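Local coordinates for protein glycerophosphoryl diester phosphodiesterase (PDB 3KS6) that belongs to the glycerophosphoryl diester phosphodiesterase family, whose members fold as TIM barrels, and binds a magnesium ion, at residues Ser7-Thr12 with Glu33-Leu38; Val100-Glu105 with Glu133-Ser138; His188-Asp193 with Pro215-Lys220; Gly204-Cys209 with Gly225-Thr230. All blocks are in the same frame, centred on the assembly; numbering follows the deposited sequence.

Overall arrangement
Contacts 1 and 2 join paired strands of one curled sheet, and contact 4 brings two more of its strands together through a single bridge; all three are buried. Contact 3 lies further out, its centre about 17 Å from the centre of the chain, where a loop after strand 184-188 meets helix 215-224. Contacts 1 and 2 hold adjacent strands, 33-40 and 101-106, and share the magnesium ion and two of its waters, so three carboxylates from the two contacts meet at the metal. Contact 4 borders contact 1 through strands 4-8 and 228-231; it combines apolar packing with one salt bridge. Contact 3, partly buried, relies on side-chain amide and ammonium groups gripping loop oxygens, and touches contact 4 through Ala192, Ile189 and Ile218.

Contact 1 (Ser7-Thr12 with Glu33-Leu38); sequences SHRGGT and EVEFDL. With MG (magnesium ion), chain F; ACT (acetate ion), chain H.
His8 and Glu35 lie side by side on adjacent parallel strands, their side chains pointing the same way. The imidazole carbon His8 CD2 comes within 3.2 Å of Glu35 OE1, with the ring and carboxylate planes only 21° apart. Glu35 CG stands opposite the backbone N, and the chain then bends at chi2 (-90°); this turn delivers OE2 to the magnesium ion at 2.1 Å. Two residues on, Asp37 OD1 binds the same metal, and Glu105 adds a third carboxylate. The second oxygens of Glu35 and Asp37 are tied together by a metal-bound water, which donates to Glu35 OE1 and to Asp37 OD2 and accepts from Arg9 NE.

The extended Arg9 chain passes its CG 3.8 Å above the centre of the His8 ring, then carries the guanidinium to the acetate. There Arg9 NH2 meets acetate OXT at 2.7 Å, while His8 NE2 donates to the same oxygen at 2.9 Å; His8 ND1 is hydrogen-bonded to Asp232, and Asp17 pairs with Arg9 NH1. Between the backbones, Ser7 N bonds to Glu33 O, and Glu35 N returns a bond to Ser7 O at 2.8 Å. The chemistry is consistent with a metal centre beside a place able to hold an anion: carboxylates hold the cation, and His8 and Arg9 present N-H groups to an acetate that also accepts from a metal-bound water.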
loop_
_atom_site.group_PDB
_atom_site.type_symbol
_atom_site.label_atom_id
_atom_site.label_comp_id
_atom_site.label_asym_id
_atom_site.label_seq_id
_atom_site.Cartn_x
_atom_site.Cartn_y
_atom_site.Cartn_z
ATOM N N SER A 7 1.540 -0.748 -7.692
ATOM C CA SER A 7 2.714 -1.602 -7.612
ATOM C C SER A 7 3.090 -1.840 -6.149
ATOM O O SER A 7 3.494 -0.911 -5.463
ATOM C CB SER A 7 3.866 -0.918 -8.326
ATOM O OG SER A 7 5.085 -1.620 -8.239
ATOM N N HIS A 8 2.964 -3.094 -5.694
ATOM C CA HIS A 8 3.112 -3.458 -4.276
ATOM C C HIS A 8 4.565 -3.410 -3.877
ATOM O O HIS A 8 5.373 -4.185 -4.362
ATOM C CB HIS A 8 2.504 -4.845 -4.029
ATOM C CG HIS A 8 2.402 -5.237 -2.579
ATOM N ND1 HIS A 8 2.982 -6.387 -2.066
ATOM C CD2 HIS A 8 1.755 -4.646 -1.543
ATOM C CE1 HIS A 8 2.723 -6.458 -0.771
ATOM N NE2 HIS A 8 1.952 -5.439 -0.432
ATOM N N ARG A 9 4.891 -2.468 -3.007
ATOM C CA ARG A 9 6.250 -2.286 -2.522
ATOM C C ARG A 9 7.245 -1.994 -3.666
ATOM O O ARG A 9 8.429 -2.294 -3.570
ATOM C CB ARG A 9 6.715 -3.491 -1.685
ATOM C CG ARG A 9 5.704 -3.937 -0.642
ATOM C CD ARG A 9 6.246 -5.020 0.270
ATOM N NE ARG A 9 5.144 -5.655 1.000
ATOM C CZ ARG A 9 5.201 -6.830 1.612
ATOM N NH1 ARG A 9 6.314 -7.552 1.628
ATOM N NH2 ARG A 9 4.108 -7.289 2.205
ATOM N N GLY A 10 6.756 -1.387 -4.743
ATOM C CA GLY A 10 7.573 -1.123 -5.900
ATOM C C GLY A 10 7.676 -2.291 -6.867
ATOM O O GLY A 10 8.389 -2.179 -7.835
ATOM N N GLY A 11 6.995 -3.415 -6.561
ATOM C CA GLY A 11 6.932 -4.608 -7.433
ATOM C C GLY A 11 7.839 -5.710 -6.896
ATOM O O GLY A 11 8.806 -6.114 -7.562
ATOM N N THR A 12 7.487 -6.226 -5.718
ATOM C CA THR A 12 8.337 -7.139 -4.944
ATOM C C THR A 12 8.935 -8.292 -5.744
ATOM O O THR A 12 10.111 -8.572 -5.647
ATOM C CB THR A 12 7.532 -7.742 -3.753
ATOM O OG1 THR A 12 6.854 -6.673 -3.071
ATOM C CG2 THR A 12 8.413 -8.481 -2.748
ATOM N N GLU A 33 -0.567 3.826 -9.357
ATOM C CA GLU A 33 -0.034 4.030 -8.009
ATOM C C GLU A 33 1.136 3.119 -7.671
ATOM O O GLU A 33 1.317 2.047 -8.248
ATOM C CB GLU A 33 -1.140 3.800 -6.959
ATOM C CG GLU A 33 -2.285 4.780 -7.021
ATOM C CD GLU A 33 -3.489 4.372 -6.164
ATOM O OE1 GLU A 33 -3.407 3.364 -5.444
ATOM O OE2 GLU A 33 -4.534 5.040 -6.247
ATOM N N VAL A 34 1.933 3.588 -6.729
ATOM C CA VAL A 34 2.953 2.782 -6.091
ATOM C C VAL A 34 2.521 2.637 -4.646
ATOM O O VAL A 34 2.114 3.627 -4.020
ATOM C CB VAL A 34 4.361 3.388 -6.198
ATOM C CG1 VAL A 34 4.466 4.722 -5.473
ATOM C CG2 VAL A 34 5.439 2.387 -5.688
ATOM N N GLU A 35 2.534 1.395 -4.135
ATOM C CA GLU A 35 2.205 1.134 -2.740
ATOM C C GLU A 35 3.481 0.948 -1.911
ATOM O O GLU A 35 4.420 0.316 -2.368
ATOM C CB GLU A 35 1.276 -0.084 -2.592
ATOM C CG GLU A 35 0.677 -0.202 -1.154
ATOM C CD GLU A 35 1.507 -1.023 -0.165
ATOM O OE1 GLU A 35 2.495 -1.649 -0.549
ATOM O OE2 GLU A 35 1.164 -1.020 1.044
ATOM N N PHE A 36 3.484 1.457 -0.681
ATOM C CA PHE A 36 4.602 1.295 0.230
ATOM C C PHE A 36 4.147 1.532 1.663
ATOM O O PHE A 36 3.097 2.133 1.902
ATOM C CB PHE A 36 5.729 2.284 -0.150
ATOM C CG PHE A 36 5.281 3.719 -0.110
ATOM C CD1 PHE A 36 4.614 4.263 -1.202
ATOM C CD2 PHE A 36 5.452 4.491 1.035
ATOM C CE1 PHE A 36 4.163 5.543 -1.180
ATOM C CE2 PHE A 36 5.000 5.795 1.071
ATOM C CZ PHE A 36 4.370 6.339 -0.053
ATOM N N ASP A 37 4.965 1.049 2.595
ATOM C CA ASP A 37 4.701 1.117 4.039
ATOM C C ASP A 37 5.843 1.940 4.659
ATOM O O ASP A 37 6.933 1.999 4.122
ATOM C CB ASP A 37 4.717 -0.290 4.639
ATOM C CG ASP A 37 4.079 -1.327 3.731
ATOM O OD1 ASP A 37 2.821 -1.370 3.627
ATOM O OD2 ASP A 37 4.835 -2.105 3.108
ATOM N N LEU A 38 5.588 2.547 5.807
ATOM C CA LEU A 38 6.550 3.464 6.421
ATOM C C LEU A 38 6.707 3.145 7.888
ATOM O O LEU A 38 5.737 2.733 8.527
ATOM C CB LEU A 38 6.058 4.928 6.272
ATOM C CG LEU A 38 5.828 5.535 4.867
ATOM C CD1 LEU A 38 5.243 6.988 4.956
ATOM C CD2 LEU A 38 7.116 5.512 4.069
HETATM MG MG MG F . 1.526 -2.483 2.453
HETATM C C ACT H . 0.495 -7.072 2.376
HETATM O O ACT H . 0.300 -8.006 1.551
HETATM O OXT ACT H . 1.531 -6.365 2.251
HETATM C CH3 ACT H . -0.474 -6.804 3.486
HETATM O O HOH W 1 3.191 -3.159 1.324
HETATM O O HOH W 2 1.743 -4.176 3.658
#

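Contact 2 (Val100-Glu105 with Glu133-Ser138); sequences VNFRCE and ERTTFS. With MG (magnesium ion), chain F.
Arg134 crosses the side chain of Asn101 at about a right angle. From its CB, 3.5 Å from Asn101 OD1, the chain passes CG and CD past that same oxygen and bends at chi3 (50°), turning the guanidinium so that its edge meets that oxygen. NE then donates to Asn101 OD1 at 2.9 Å, the oxygen lying close to the guanidinium plane. CZ has both acceptors on the same side, and at the tip NH2 bonds to Val100 O at 2.9 Å from above the carbonyl plane; NH2 also serves Tyr95 O.

Beyond this clasp, strands 101-106 and 135-139 run parallel. Phe102 N bonds to Arg134 O, Thr136 N to Phe102 O, Cys104 N to Thr136 O and Ser138 N to Cys104 O. On one face, Thr135 CG2 packs 3.7 Å from Cys104 CB and also sits over the Phe137 ring, while Cys104 SG approaches that ring obliquely. On the other face, Ser138 OG touches Glu105 CB at 3.3 Å, and a water joins that hydroxyl to Arg103 NE. The extended Glu105 chain ends with OE1 on the magnesium ion at 2.0 Å. One beta-alpha-beta unit thus has an apolar face toward helix 118-128 and a polar face that supplies a metal ligand.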
loop_
_atom_site.group_PDB
_atom_site.type_symbol
_atom_site.label_atom_id
_atom_site.label_comp_id
_atom_site.label_asym_id
_atom_site.label_seq_id
_atom_site.Cartn_x
_atom_site.Cartn_y
_atom_site.Cartn_z
ATOM N N VAL A 100 2.677 8.645 -11.727
ATOM C CA VAL A 100 2.243 7.630 -10.719
ATOM C C VAL A 100 2.149 8.279 -9.334
ATOM O O VAL A 100 3.055 8.996 -8.927
ATOM C CB VAL A 100 3.247 6.467 -10.716
ATOM C CG1 VAL A 100 2.908 5.383 -9.647
ATOM C CG2 VAL A 100 3.331 5.860 -12.128
ATOM N N ASN A 101 1.076 7.980 -8.602
ATOM C CA ASN A 101 0.816 8.577 -7.311
ATOM C C ASN A 101 1.013 7.587 -6.188
ATOM O O ASN A 101 1.345 6.445 -6.444
ATOM C CB ASN A 101 -0.555 9.181 -7.317
ATOM C CG ASN A 101 -0.640 10.368 -8.259
ATOM O OD1 ASN A 101 0.338 11.091 -8.465
ATOM N ND2 ASN A 101 -1.795 10.566 -8.828
ATOM N N PHE A 102 0.835 8.045 -4.948
ATOM C CA PHE A 102 1.224 7.258 -3.786
ATOM C C PHE A 102 0.024 6.600 -3.127
ATOM O O PHE A 102 -1.033 7.240 -2.990
ATOM C CB PHE A 102 1.837 8.177 -2.713
ATOM C CG PHE A 102 3.314 8.551 -2.900
ATOM C CD1 PHE A 102 4.115 8.035 -3.893
ATOM C CD2 PHE A 102 3.916 9.359 -1.937
ATOM C CE1 PHE A 102 5.465 8.360 -3.973
ATOM C CE2 PHE A 102 5.283 9.670 -2.023
ATOM C CZ PHE A 102 6.036 9.166 -3.061
ATOM N N ARG A 103 0.221 5.354 -2.686
ATOM C CA ARG A 103 -0.684 4.635 -1.802
ATOM C C ARG A 103 0.205 4.283 -0.572
ATOM O O ARG A 103 1.052 3.382 -0.610
ATOM C CB ARG A 103 -1.289 3.401 -2.490
ATOM C CG ARG A 103 -2.116 2.472 -1.567
ATOM C CD ARG A 103 -2.466 1.252 -2.316
ATOM N NE ARG A 103 -3.010 0.155 -1.521
ATOM C CZ ARG A 103 -4.198 -0.409 -1.706
ATOM N NH1 ARG A 103 -5.025 -0.039 -2.694
ATOM N NH2 ARG A 103 -4.520 -1.438 -0.941
ATOM N N CYS A 104 0.030 5.052 0.477
ATOM C CA CYS A 104 0.877 4.991 1.656
ATOM C C CYS A 104 0.224 4.185 2.776
ATOM O O CYS A 104 -0.836 4.569 3.239
ATOM C CB CYS A 104 1.118 6.442 2.122
ATOM S SG CYS A 104 2.078 6.593 3.634
ATOM N N GLU A 105 0.863 3.125 3.254
ATOM C CA GLU A 105 0.282 2.326 4.352
ATOM C C GLU A 105 0.923 2.663 5.676
ATOM O O GLU A 105 2.144 2.685 5.784
ATOM C CB GLU A 105 0.404 0.812 4.091
ATOM C CG GLU A 105 -0.446 -0.002 5.063
ATOM C CD GLU A 105 -0.337 -1.498 4.867
ATOM O OE1 GLU A 105 0.048 -1.955 3.753
ATOM O OE2 GLU A 105 -0.588 -2.218 5.871
ATOM N N GLU A 133 -0.758 15.873 -1.681
ATOM C CA GLU A 133 -1.902 15.956 -2.589
ATOM C C GLU A 133 -1.924 14.859 -3.634
ATOM O O GLU A 133 -2.899 14.747 -4.379
ATOM C CB GLU A 133 -1.986 17.343 -3.244
ATOM C CG GLU A 133 -2.183 18.485 -2.215
ATOM C CD GLU A 133 -3.275 18.167 -1.158
ATOM O OE1 GLU A 133 -4.445 17.860 -1.533
ATOM O OE2 GLU A 133 -2.947 18.215 0.053
ATOM N N ARG A 134 -0.866 14.060 -3.695
ATOM C CA ARG A 134 -0.840 12.893 -4.555
ATOM C C ARG A 134 -0.849 11.598 -3.764
ATOM O O ARG A 134 -0.451 10.568 -4.277
ATOM C CB ARG A 134 0.384 12.933 -5.445
ATOM C CG ARG A 134 0.397 14.127 -6.408
ATOM C CD ARG A 134 1.752 14.293 -7.112
ATOM N NE ARG A 134 2.260 13.082 -7.730
ATOM C CZ ARG A 134 3.480 12.945 -8.235
ATOM N NH1 ARG A 134 4.344 13.955 -8.217
ATOM N NH2 ARG A 134 3.825 11.786 -8.761
ATOM N N THR A 135 -1.333 11.630 -2.532
ATOM C CA THR A 135 -1.287 10.441 -1.683
ATOM C C THR A 135 -2.687 9.985 -1.236
ATOM O O THR A 135 -3.560 10.811 -0.896
ATOM C CB THR A 135 -0.415 10.696 -0.424
ATOM O OG1 THR A 135 0.912 10.996 -0.832
ATOM C CG2 THR A 135 -0.372 9.450 0.493
ATOM N N THR A 136 -2.885 8.670 -1.298
ATOM C CA THR A 136 -4.005 7.965 -0.647
ATOM C C THR A 136 -3.398 7.197 0.517
ATOM O O THR A 136 -2.321 6.618 0.381
ATOM C CB THR A 136 -4.670 6.954 -1.632
ATOM O OG1 THR A 136 -5.462 7.678 -2.581
ATOM C CG2 THR A 136 -5.550 5.942 -0.911
ATOM N N PHE A 137 -4.086 7.168 1.655
ATOM C CA PHE A 137 -3.584 6.475 2.827
ATOM C C PHE A 137 -4.368 5.201 3.088
ATOM O O PHE A 137 -5.587 5.159 2.925
ATOM C CB PHE A 137 -3.674 7.352 4.089
ATOM C CG PHE A 137 -2.788 8.564 4.031
ATOM C CD1 PHE A 137 -1.467 8.488 4.459
ATOM C CD2 PHE A 137 -3.286 9.769 3.583
ATOM C CE1 PHE A 137 -0.658 9.606 4.428
ATOM C CE2 PHE A 137 -2.462 10.907 3.522
ATOM C CZ PHE A 137 -1.157 10.821 3.983
ATOM N N SER A 138 -3.669 4.186 3.577
ATOM C CA SER A 138 -4.310 2.902 3.869
ATOM C C SER A 138 -3.775 2.386 5.211
ATOM O O SER A 138 -2.719 2.803 5.634
ATOM C CB SER A 138 -3.955 1.881 2.797
ATOM O OG SER A 138 -2.561 1.608 2.769
HETATM MG MG MG F . 1.526 -2.483 2.453
HETATM O O HOH W 3 -2.996 7.944 -4.883
HETATM O O HOH W 4 -1.689 -0.372 1.095
HETATM O O HOH W 1 3.191 -3.159 1.324
HETATM O O HOH W 2 1.743 -4.176 3.658
#

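Contact 3 (His188-Asp193 with Pro215-Lys220); sequences HIDTAD and PSQITK
Ile189 O is gripped from opposite faces of its carbonyl plane: Lys220 NZ comes at 2.9 Å on one, and Ala192 N, just past the short 3-10 turn 189-191, on the other. The lysine nitrogen also donates to Ala192 O at 2.9 Å and to a water that in turn bonds to Asp190 OD1. Lys220 is stretched straight from CG to NZ, with CG turned opposite the backbone N (chi1 171°), and this full reach carries its ammonium group off helix 215-224 and into the loop. On the way, its CD slides past Ile189 CD1 at 4.0 Å, the two side chains running in opposite directions.

One helical turn earlier, Gln217 also extends toward the loop. Its NE2 bonds to Asp190 OD1 at 2.9 Å, almost straight at 175°; the acceptor lies in the amide plane, and the donor comes on the syn side, tilted well out of the carboxylate plane. Its OE1 takes backbone N-H groups of His213 and Thr214 just before the helix, which fixes the rotation of the amide. Ile189 CG2 packs alongside, 3.5 Å from Gln217 NE2. Within the loop, His188 ND1 accepts from Asp190 N in the ring plane, holding the turn to the strand end. This is an outer-layer junction of a TIM barrel, where a loop following one barrel strand is clamped by the helix that follows the next.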
loop_
_atom_site.group_PDB
_atom_site.type_symbol
_atom_site.label_atom_id
_atom_site.label_comp_id
_atom_site.label_asym_id
_atom_site.label_seq_id
_atom_site.Cartn_x
_atom_site.Cartn_y
_atom_site.Cartn_z
ATOM N N HIS A 188 -8.188 -8.945 0.622
ATOM C CA HIS A 188 -7.334 -9.904 -0.090
ATOM C C HIS A 188 -8.108 -10.432 -1.298
ATOM O O HIS A 188 -9.264 -10.813 -1.174
ATOM C CB HIS A 188 -6.984 -11.070 0.819
ATOM C CG HIS A 188 -5.864 -11.939 0.325
ATOM N ND1 HIS A 188 -5.934 -12.692 -0.833
ATOM C CD2 HIS A 188 -4.640 -12.169 0.845
ATOM C CE1 HIS A 188 -4.789 -13.333 -1.008
ATOM N NE2 HIS A 188 -3.990 -13.039 -0.002
ATOM N N ILE A 189 -7.460 -10.482 -2.460
ATOM C CA ILE A 189 -8.114 -10.926 -3.695
ATOM C C ILE A 189 -8.775 -12.291 -3.544
ATOM O O ILE A 189 -9.835 -12.542 -4.101
ATOM C CB ILE A 189 -7.076 -10.934 -4.897
ATOM C CG1 ILE A 189 -7.754 -11.211 -6.248
ATOM C CG2 ILE A 189 -5.922 -11.896 -4.638
ATOM C CD1 ILE A 189 -8.914 -10.331 -6.551
ATOM N N ASP A 190 -8.148 -13.191 -2.792
ATOM C CA ASP A 190 -8.701 -14.545 -2.613
ATOM C C ASP A 190 -9.987 -14.570 -1.783
ATOM O O ASP A 190 -10.657 -15.585 -1.786
ATOM C CB ASP A 190 -7.669 -15.518 -2.014
ATOM C CG ASP A 190 -6.489 -15.814 -2.949
ATOM O OD1 ASP A 190 -6.591 -15.586 -4.180
ATOM O OD2 ASP A 190 -5.470 -16.284 -2.409
ATOM N N THR A 191 -10.311 -13.475 -1.076
ATOM C CA THR A 191 -11.565 -13.331 -0.355
ATOM C C THR A 191 -12.648 -12.525 -1.094
ATOM O O THR A 191 -13.775 -12.383 -0.625
ATOM C CB THR A 191 -11.340 -12.747 1.053
ATOM O OG1 THR A 191 -10.967 -11.359 0.970
ATOM C CG2 THR A 191 -10.277 -13.564 1.814
ATOM N N ALA A 192 -12.327 -12.012 -2.270
ATOM C CA ALA A 192 -13.242 -11.227 -3.048
ATOM C C ALA A 192 -14.071 -12.132 -3.932
ATOM O O ALA A 192 -13.594 -13.176 -4.381
ATOM C CB ALA A 192 -12.452 -10.226 -3.947
ATOM N N ASP A 193 -15.277 -11.674 -4.217
ATOM C CA ASP A 193 -16.171 -12.271 -5.175
ATOM C C ASP A 193 -17.277 -11.277 -5.488
ATOM O O ASP A 193 -17.385 -10.221 -4.823
ATOM C CB ASP A 193 -16.687 -13.613 -4.663
ATOM C CG ASP A 193 -17.388 -13.514 -3.331
ATOM O OD1 ASP A 193 -18.234 -12.627 -3.155
ATOM O OD2 ASP A 193 -17.107 -14.354 -2.446
ATOM N N PRO A 215 -1.411 -14.465 -12.428
ATOM C CA PRO A 215 -2.313 -14.158 -13.502
ATOM C C PRO A 215 -3.757 -14.392 -13.194
ATOM O O PRO A 215 -4.588 -13.582 -13.607
ATOM C CB PRO A 215 -1.861 -15.117 -14.633
ATOM C CG PRO A 215 -0.448 -15.345 -14.362
ATOM C CD PRO A 215 -0.322 -15.352 -12.873
ATOM N N SER A 216 -4.079 -15.497 -12.513
ATOM C CA SER A 216 -5.473 -15.796 -12.203
ATOM C C SER A 216 -6.053 -14.730 -11.252
ATOM O O SER A 216 -7.201 -14.313 -11.410
ATOM C CB SER A 216 -5.626 -17.197 -11.591
ATOM O OG SER A 216 -4.648 -17.418 -10.598
ATOM N N GLN A 217 -5.263 -14.334 -10.271
ATOM C CA GLN A 217 -5.704 -13.317 -9.293
ATOM C C GLN A 217 -5.884 -11.941 -9.941
ATOM O O GLN A 217 -6.854 -11.259 -9.701
ATOM C CB GLN A 217 -4.676 -13.199 -8.182
ATOM C CG GLN A 217 -4.750 -14.309 -7.184
ATOM C CD GLN A 217 -3.623 -14.267 -6.216
ATOM O OE1 GLN A 217 -2.492 -13.875 -6.546
ATOM N NE2 GLN A 217 -3.914 -14.692 -4.977
ATOM N N ILE A 218 -4.905 -11.543 -10.747
ATOM C CA ILE A 218 -4.985 -10.320 -11.516
ATOM C C ILE A 218 -6.206 -10.329 -12.433
ATOM O O ILE A 218 -6.972 -9.366 -12.443
ATOM C CB ILE A 218 -3.693 -10.063 -12.329
ATOM C CG1 ILE A 218 -2.490 -9.792 -11.400
ATOM C CG2 ILE A 218 -3.920 -8.904 -13.338
ATOM C CD1 ILE A 218 -1.124 -9.891 -12.072
ATOM N N THR A 219 -6.412 -11.428 -13.163
ATOM C CA THR A 219 -7.557 -11.527 -14.082
ATOM C C THR A 219 -8.886 -11.519 -13.311
ATOM O O THR A 219 -9.875 -10.939 -13.749
ATOM C CB THR A 219 -7.431 -12.804 -14.968
ATOM O OG1 THR A 219 -6.288 -12.679 -15.817
ATOM C CG2 THR A 219 -8.699 -12.997 -15.776
ATOM N N LYS A 220 -8.903 -12.117 -12.114
ATOM C CA LYS A 220 -10.113 -12.090 -11.307
ATOM C C LYS A 220 -10.456 -10.640 -10.935
ATOM O O LYS A 220 -11.607 -10.216 -11.033
ATOM C CB LYS A 220 -9.932 -12.934 -10.058
ATOM C CG LYS A 220 -11.028 -12.832 -9.044
ATOM C CD LYS A 220 -10.667 -13.707 -7.849
ATOM C CE LYS A 220 -11.698 -13.596 -6.770
ATOM N NZ LYS A 220 -11.340 -14.496 -5.624
HETATM O O HOH W 5 -8.550 -15.470 -5.896
#

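Contact 4 (Gly204-Cys209 with Gly225-Thr230); sequences GLDFGC and GVKVFT
Val226 CG1 sits at the tightly packed heart of this contact. It meets the edge of the Phe207 ring, 3.9 Å from CE2 and equally far from Cys209 SG, so one methyl touches both the aromatic edge and the neighbouring sulfur. Phe207 places its ring there with CG opposite the backbone N (chi1 -178°), and Leu196, Met197 and Val200 of helix 194-202 pack on the same side chain. Further along, Cys209 CB faces Phe229 CB, and the Phe229 ring leads away toward helix 215-224.

Three backbone bonds and a single bridge, Cys209 with Phe229, join the strands, so the pairing is short. Lys227 N bonds to Phe207 O at 2.9 Å, Cys209 N to Val228 O at 2.8 Å, and Thr230 N to Cys209 O at a longer 3.2 Å. Phe229 CA also brings its hydrogen toward Cys209 O, 3.1 Å away. Gly208 CA lies 3.3 Å from Val228 O, so the backbones come close here.

The partly exposed side is polar and looser. Fully extended, Lys227 sends NZ to Asp206 OD2 in a 2.8 Å salt bridge, on the anti side and tilted out of the carboxylate plane, while its CD passes 3.8 Å from Asp206 CB. A second carboxylate, Glu184, shares the ammonium group. With helix 215-224 lying between the two strands in sequence, this is the parallel beta-alpha-beta connection of a TIM barrel, whose last strand, 228-231, pairs with the first, 4-8, as expected where such a barrel closes.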
loop_
_atom_site.group_PDB
_atom_site.type_symbol
_atom_site.label_atom_id
_atom_site.label_comp_id
_atom_site.label_asym_id
_atom_site.label_seq_id
_atom_site.Cartn_x
_atom_site.Cartn_y
_atom_site.Cartn_z
ATOM N N GLY A 204 -22.612 1.961 -0.355
ATOM C CA GLY A 204 -22.003 3.224 -0.714
ATOM C C GLY A 204 -20.489 3.277 -0.666
ATOM O O GLY A 204 -19.903 4.341 -0.924
ATOM N N LEU A 205 -19.850 2.134 -0.393
ATOM C CA LEU A 205 -18.416 2.054 -0.221
ATOM C C LEU A 205 -17.710 1.636 -1.476
ATOM O O LEU A 205 -18.252 0.831 -2.255
ATOM C CB LEU A 205 -18.092 1.007 0.856
ATOM C CG LEU A 205 -18.639 1.187 2.279
ATOM C CD1 LEU A 205 -18.271 -0.034 3.091
ATOM C CD2 LEU A 205 -18.137 2.481 2.920
ATOM N N ASP A 206 -16.498 2.141 -1.685
ATOM C CA ASP A 206 -15.704 1.676 -2.820
ATOM C C ASP A 206 -15.052 0.345 -2.445
ATOM O O ASP A 206 -14.839 0.052 -1.275
ATOM C CB ASP A 206 -14.605 2.659 -3.219
ATOM C CG ASP A 206 -15.122 3.859 -4.004
ATOM O OD1 ASP A 206 -16.262 3.819 -4.482
ATOM O OD2 ASP A 206 -14.367 4.844 -4.127
ATOM N N PHE A 207 -14.738 -0.454 -3.457
ATOM C CA PHE A 207 -14.256 -1.822 -3.251
ATOM C C PHE A 207 -13.029 -2.105 -4.088
ATOM O O PHE A 207 -13.081 -2.070 -5.313
ATOM C CB PHE A 207 -15.359 -2.854 -3.624
ATOM C CG PHE A 207 -14.948 -4.313 -3.377
ATOM C CD1 PHE A 207 -15.053 -4.883 -2.099
ATOM C CD2 PHE A 207 -14.474 -5.098 -4.407
ATOM C CE1 PHE A 207 -14.679 -6.191 -1.864
ATOM C CE2 PHE A 207 -14.093 -6.431 -4.180
ATOM C CZ PHE A 207 -14.177 -6.966 -2.907
ATOM N N GLY A 208 -11.941 -2.460 -3.424
ATOM C CA GLY A 208 -10.732 -2.878 -4.091
ATOM C C GLY A 208 -10.040 -4.053 -3.418
ATOM O O GLY A 208 -10.524 -4.581 -2.408
ATOM N N CYS A 209 -8.906 -4.461 -3.980
ATOM C CA CYS A 209 -8.219 -5.652 -3.513
ATOM C C CYS A 209 -6.720 -5.485 -3.345
ATOM O O CYS A 209 -6.101 -4.477 -3.752
ATOM C CB CYS A 209 -8.526 -6.863 -4.427
ATOM S SG CYS A 209 -10.272 -7.180 -4.654
ATOM N N GLY A 225 -13.969 -6.040 -11.875
ATOM C CA GLY A 225 -14.085 -4.622 -12.153
ATOM C C GLY A 225 -13.844 -3.817 -10.894
ATOM O O GLY A 225 -14.474 -2.793 -10.686
ATOM N N VAL A 226 -12.939 -4.300 -10.041
ATOM C CA VAL A 226 -12.669 -3.663 -8.751
ATOM C C VAL A 226 -11.994 -2.293 -8.953
ATOM O O VAL A 226 -11.420 -2.021 -10.009
ATOM C CB VAL A 226 -11.842 -4.590 -7.821
ATOM C CG1 VAL A 226 -12.506 -5.980 -7.667
ATOM C CG2 VAL A 226 -10.390 -4.677 -8.258
ATOM N N LYS A 227 -12.065 -1.424 -7.941
ATOM C CA LYS A 227 -11.530 -0.086 -8.077
ATOM C C LYS A 227 -10.041 -0.087 -8.327
ATOM O O LYS A 227 -9.535 0.675 -9.163
ATOM C CB LYS A 227 -11.840 0.754 -6.815
ATOM C CG LYS A 227 -11.347 2.169 -6.909
ATOM C CD LYS A 227 -11.712 2.996 -5.646
ATOM C CE LYS A 227 -11.126 4.414 -5.722
ATOM N NZ LYS A 227 -11.644 5.207 -4.586
ATOM N N VAL A 228 -9.315 -0.907 -7.563
ATOM C CA VAL A 228 -7.871 -0.905 -7.591
ATOM C C VAL A 228 -7.431 -2.221 -6.984
ATOM O O VAL A 228 -8.202 -2.818 -6.188
ATOM C CB VAL A 228 -7.302 0.246 -6.744
ATOM C CG1 VAL A 228 -7.792 0.155 -5.276
ATOM C CG2 VAL A 228 -5.737 0.308 -6.819
ATOM N N PHE A 229 -6.238 -2.669 -7.380
ATOM C CA PHE A 229 -5.560 -3.785 -6.698
ATOM C C PHE A 229 -4.092 -3.529 -6.606
ATOM O O PHE A 229 -3.515 -2.875 -7.485
ATOM C CB PHE A 229 -5.838 -5.146 -7.351
ATOM C CG PHE A 229 -5.347 -5.276 -8.778
ATOM C CD1 PHE A 229 -4.098 -5.779 -9.024
ATOM C CD2 PHE A 229 -6.176 -4.972 -9.858
ATOM C CE1 PHE A 229 -3.590 -5.890 -10.358
ATOM C CE2 PHE A 229 -5.721 -5.122 -11.190
ATOM C CZ PHE A 229 -4.434 -5.585 -11.432
ATOM N N THR A 230 -3.475 -3.982 -5.509
ATOM C CA THR A 230 -2.021 -3.998 -5.401
ATOM C C THR A 230 -1.484 -5.340 -5.916
ATOM O O THR A 230 -2.129 -6.383 -5.810
ATOM C CB THR A 230 -1.521 -3.780 -4.005
ATOM O OG1 THR A 230 -2.031 -4.814 -3.146
ATOM C CG2 THR A 230 -1.915 -2.329 -3.506
#